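Local coordinates for surface-associated protein CshA (Streptococcus gordonii, PDB 5L2D) that is a cell-wall-anchored streptococcal adhesin that binds host fibronectin, represented here by its second non-repetitive domain, at residues Y53-P64 and N139-Y150. Sequence-based numbering, arbitrary orientation.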
# COMPACT_ATOMS: atom_id res chain seq x y z
N TYR A 53 3.23 -7.27 25.28
CA TYR A 53 2.54 -7.19 24.00
C TYR A 53 3.49 -7.45 22.80
O TYR A 53 4.39 -6.67 22.52
CB TYR A 53 1.87 -5.83 23.91
CG TYR A 53 0.73 -5.75 22.93
CD1 TYR A 53 0.95 -5.78 21.56
CD2 TYR A 53 -0.58 -5.59 23.36
CE1 TYR A 53 -0.09 -5.65 20.65
CE2 TYR A 53 -1.63 -5.49 22.46
CZ TYR A 53 -1.37 -5.51 21.10
OH TYR A 53 -2.38 -5.40 20.19
N VAL A 54 3.25 -8.54 22.08
CA VAL A 54 4.06 -8.94 20.95
C VAL A 54 3.25 -8.94 19.64
O VAL A 54 2.17 -9.53 19.56
CB VAL A 54 4.62 -10.36 21.17
CG1 VAL A 54 5.36 -10.85 19.95
CG2 VAL A 54 5.55 -10.38 22.37
N VAL A 55 3.79 -8.29 18.61
CA VAL A 55 3.14 -8.22 17.30
C VAL A 55 4.02 -8.98 16.39
O VAL A 55 5.23 -8.95 16.53
CB VAL A 55 2.98 -6.79 16.74
CG1 VAL A 55 2.11 -5.94 17.65
CG2 VAL A 55 4.30 -6.09 16.63
N THR A 56 3.39 -9.68 15.47
CA THR A 56 4.12 -10.45 14.49
C THR A 56 3.52 -10.12 13.12
O THR A 56 2.32 -10.31 12.88
CB THR A 56 4.02 -11.96 14.78
OG1 THR A 56 4.50 -12.26 16.10
CG2 THR A 56 4.83 -12.74 13.76
N LEU A 57 4.36 -9.60 12.24
CA LEU A 57 4.00 -9.31 10.87
C LEU A 57 4.75 -10.26 9.99
O LEU A 57 5.99 -10.28 10.05
CB LEU A 57 4.40 -7.89 10.47
CG LEU A 57 3.39 -6.80 10.84
CD1 LEU A 57 3.95 -5.43 10.55
CD2 LEU A 57 2.10 -6.95 10.05
N THR A 58 4.02 -10.99 9.15
CA THR A 58 4.63 -11.96 8.24
C THR A 58 4.11 -11.73 6.84
O THR A 58 2.89 -11.68 6.63
CB THR A 58 4.28 -13.42 8.63
OG1 THR A 58 4.38 -13.62 10.06
CG2 THR A 58 5.19 -14.39 7.86
N VAL A 59 5.01 -11.64 5.86
CA VAL A 59 4.60 -11.33 4.49
C VAL A 59 3.95 -12.54 3.88
O VAL A 59 4.57 -13.60 3.79
CB VAL A 59 5.78 -11.03 3.56
CG1 VAL A 59 5.30 -10.73 2.16
CG2 VAL A 59 6.55 -9.85 4.06
N THR A 60 2.71 -12.39 3.44
CA THR A 60 2.05 -13.54 2.81
C THR A 60 2.02 -13.45 1.32
O THR A 60 1.70 -14.43 0.68
CB THR A 60 0.58 -13.70 3.24
OG1 THR A 60 -0.21 -12.63 2.74
CG2 THR A 60 0.49 -13.72 4.74
N GLU A 61 2.30 -12.29 0.76
CA GLU A 61 2.15 -12.10 -0.67
C GLU A 61 2.88 -10.87 -1.20
O GLU A 61 2.95 -9.83 -0.54
CB GLU A 61 0.67 -12.04 -1.04
CG GLU A 61 0.48 -12.22 -2.53
CD GLU A 61 -0.93 -12.61 -2.94
OE1 GLU A 61 -1.85 -11.78 -2.72
OE2 GLU A 61 -1.12 -13.71 -3.52
N LEU A 62 3.42 -11.02 -2.39
CA LEU A 62 3.99 -9.91 -3.15
C LEU A 62 3.37 -9.82 -4.56
O LEU A 62 3.95 -10.28 -5.52
CB LEU A 62 5.51 -10.07 -3.24
CG LEU A 62 6.26 -9.88 -1.93
CD1 LEU A 62 7.71 -10.36 -2.02
CD2 LEU A 62 6.24 -8.42 -1.50
N LYS A 63 2.19 -9.23 -4.67
CA LYS A 63 1.60 -9.02 -5.97
C LYS A 63 0.96 -7.65 -6.00
O LYS A 63 0.62 -7.10 -4.95
CB LYS A 63 0.54 -10.05 -6.24
CG LYS A 63 1.02 -11.48 -6.40
CD LYS A 63 -0.19 -12.37 -6.69
CE LYS A 63 0.20 -13.78 -7.15
NZ LYS A 63 1.06 -13.77 -8.38
N PRO A 64 0.80 -7.10 -7.21
CA PRO A 64 0.19 -5.80 -7.43
C PRO A 64 -1.31 -5.83 -7.45
O PRO A 64 -1.90 -6.90 -7.59
CB PRO A 64 0.66 -5.46 -8.83
CG PRO A 64 0.73 -6.78 -9.51
CD PRO A 64 1.39 -7.61 -8.45
N ASN A 139 4.57 -1.09 -10.51
CA ASN A 139 3.26 -1.46 -10.03
C ASN A 139 3.55 -2.64 -9.13
O ASN A 139 3.85 -3.75 -9.62
CB ASN A 139 2.37 -1.88 -11.20
CG ASN A 139 1.01 -2.32 -10.75
OD1 ASN A 139 0.51 -1.98 -9.65
ND2 ASN A 139 0.38 -3.08 -11.60
N TRP A 140 3.52 -2.41 -7.82
CA TRP A 140 3.73 -3.49 -6.85
C TRP A 140 2.63 -3.55 -5.80
O TRP A 140 1.65 -2.79 -5.83
CB TRP A 140 5.11 -3.42 -6.20
CG TRP A 140 5.37 -2.18 -5.40
CD1 TRP A 140 5.56 -0.93 -5.87
CD2 TRP A 140 5.51 -2.09 -3.97
NE1 TRP A 140 5.80 -0.05 -4.84
CE2 TRP A 140 5.79 -0.74 -3.67
CE3 TRP A 140 5.42 -3.02 -2.92
CZ2 TRP A 140 5.97 -0.29 -2.37
CZ3 TRP A 140 5.62 -2.58 -1.61
CH2 TRP A 140 5.88 -1.22 -1.35
N GLY A 141 2.77 -4.55 -4.95
CA GLY A 141 1.98 -4.68 -3.74
C GLY A 141 2.48 -5.74 -2.78
O GLY A 141 3.25 -6.63 -3.15
N ILE A 142 2.04 -5.62 -1.53
CA ILE A 142 2.44 -6.50 -0.46
C ILE A 142 1.25 -6.79 0.52
O ILE A 142 0.42 -5.92 0.79
CB ILE A 142 3.67 -5.91 0.26
CG1 ILE A 142 4.39 -6.97 1.08
CG2 ILE A 142 3.26 -4.80 1.21
CD1 ILE A 142 5.64 -6.45 1.78
N LYS A 143 1.17 -8.02 1.02
CA LYS A 143 0.23 -8.34 2.09
C LYS A 143 0.95 -8.94 3.26
O LYS A 143 1.88 -9.76 3.11
CB LYS A 143 -0.84 -9.34 1.65
CG LYS A 143 -1.95 -8.74 0.80
CD LYS A 143 -3.33 -9.23 1.22
CE LYS A 143 -3.62 -10.62 0.68
NZ LYS A 143 -3.25 -10.83 -0.75
N PHE A 144 0.47 -8.56 4.42
CA PHE A 144 0.97 -9.07 5.66
C PHE A 144 -0.09 -9.81 6.46
O PHE A 144 -1.23 -9.36 6.52
CB PHE A 144 1.38 -7.90 6.52
CG PHE A 144 2.63 -7.25 6.10
CD1 PHE A 144 3.86 -7.78 6.48
CD2 PHE A 144 2.59 -6.10 5.32
CE1 PHE A 144 5.03 -7.17 6.10
CE2 PHE A 144 3.76 -5.50 4.92
CZ PHE A 144 4.98 -6.03 5.31
N LYS A 145 0.33 -10.89 7.11
CA LYS A 145 -0.43 -11.51 8.19
C LYS A 145 -0.15 -10.73 9.42
O LYS A 145 0.99 -10.36 9.63
CB LYS A 145 0.11 -12.91 8.42
CG LYS A 145 -0.64 -13.81 9.39
CD LYS A 145 -0.49 -15.26 8.96
CE LYS A 145 -1.14 -16.22 9.94
NZ LYS A 145 -0.14 -16.63 10.96
N VAL A 146 -1.16 -10.49 10.24
CA VAL A 146 -1.00 -9.69 11.46
C VAL A 146 -1.47 -10.46 12.70
O VAL A 146 -2.61 -10.95 12.76
CB VAL A 146 -1.84 -8.42 11.39
CG1 VAL A 146 -1.54 -7.52 12.58
CG2 VAL A 146 -1.58 -7.71 10.10
N GLU A 147 -0.60 -10.54 13.69
CA GLU A 147 -0.89 -11.26 14.91
C GLU A 147 -0.40 -10.43 16.06
O GLU A 147 0.55 -9.64 15.95
CB GLU A 147 -0.18 -12.61 14.95
CG GLU A 147 -0.27 -13.45 13.67
CD GLU A 147 0.45 -14.79 13.81
OE1 GLU A 147 1.68 -14.81 14.06
OE2 GLU A 147 -0.20 -15.85 13.67
N ALA A 148 -1.04 -10.65 17.20
CA ALA A 148 -0.71 -9.91 18.37
C ALA A 148 -1.09 -10.72 19.62
O ALA A 148 -2.10 -11.41 19.67
CB ALA A 148 -1.41 -8.56 18.34
N THR A 149 -0.25 -10.56 20.63
CA THR A 149 -0.25 -11.35 21.83
C THR A 149 -0.19 -10.48 23.04
O THR A 149 0.49 -9.46 23.05
CB THR A 149 0.98 -12.24 21.80
OG1 THR A 149 0.52 -13.55 21.55
CG2 THR A 149 1.89 -12.16 23.15
N TYR A 150 -0.90 -10.86 24.08
CA TYR A 150 -0.70 -10.23 25.35
C TYR A 150 -0.48 -11.34 26.37
O TYR A 150 -1.30 -12.29 26.50
CB TYR A 150 -1.87 -9.31 25.72
CG TYR A 150 -1.59 -8.60 27.03
CD1 TYR A 150 -0.50 -7.72 27.14
CD2 TYR A 150 -2.35 -8.84 28.16
CE1 TYR A 150 -0.20 -7.11 28.33
CE2 TYR A 150 -2.06 -8.20 29.35
CZ TYR A 150 -0.98 -7.35 29.43
OH TYR A 150 -0.68 -6.75 30.61
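Val54, Thr56 and Thr58 pair in antiparallel register with Thr149, Glu147 and Lys145, each pair joined by two backbone hydrogen bonds. The ladder then slips by one residue in a classic beta bulge: Thr60 and Glu61 stand opposite the single residue Lys143, whose O accepts a bond from Thr60 N (2.8 Å) and a weak one from Glu61 N (3.5 Å), while Lys143 N returns a bond to Glu61 O.

Apolar packing lies on the sheet face of Leu57 and Phe144. Leu57 CD2 rests on Phe144 CB (3.7 Å) and on Val146 CG2, and Val59 CG2 approaches Phe144 CE1 at 3.7 Å. Farther along this face, Tyr53 has CG anti to its backbone nitrogen (chi1 -158°), bringing CE1 and OH near Ala148 CB (3.8 Å from OH), while Thr149 O lies over one ring face, off toward its rim.

The other face is mostly polar, though Val54 CB packs beside Thr149 CG2. Lys143 bends so that NZ reaches Glu61 OE1 (2.6 Å) in a salt bridge, and Lys145 NZ bridges to Glu147 OE2 (2.8 Å) within its own strand.

Strand 53-61 bonds along its other edge to strand 44-50, for instance Leu57 with Phe45. The ladder thus lies inside the antiparallel sheet of non-repetitive domain 2, which residues 139-144 extend by pairing with a strand of the second subunit, whose Glu265 is hydrogen-bonded to Thr60 OG1.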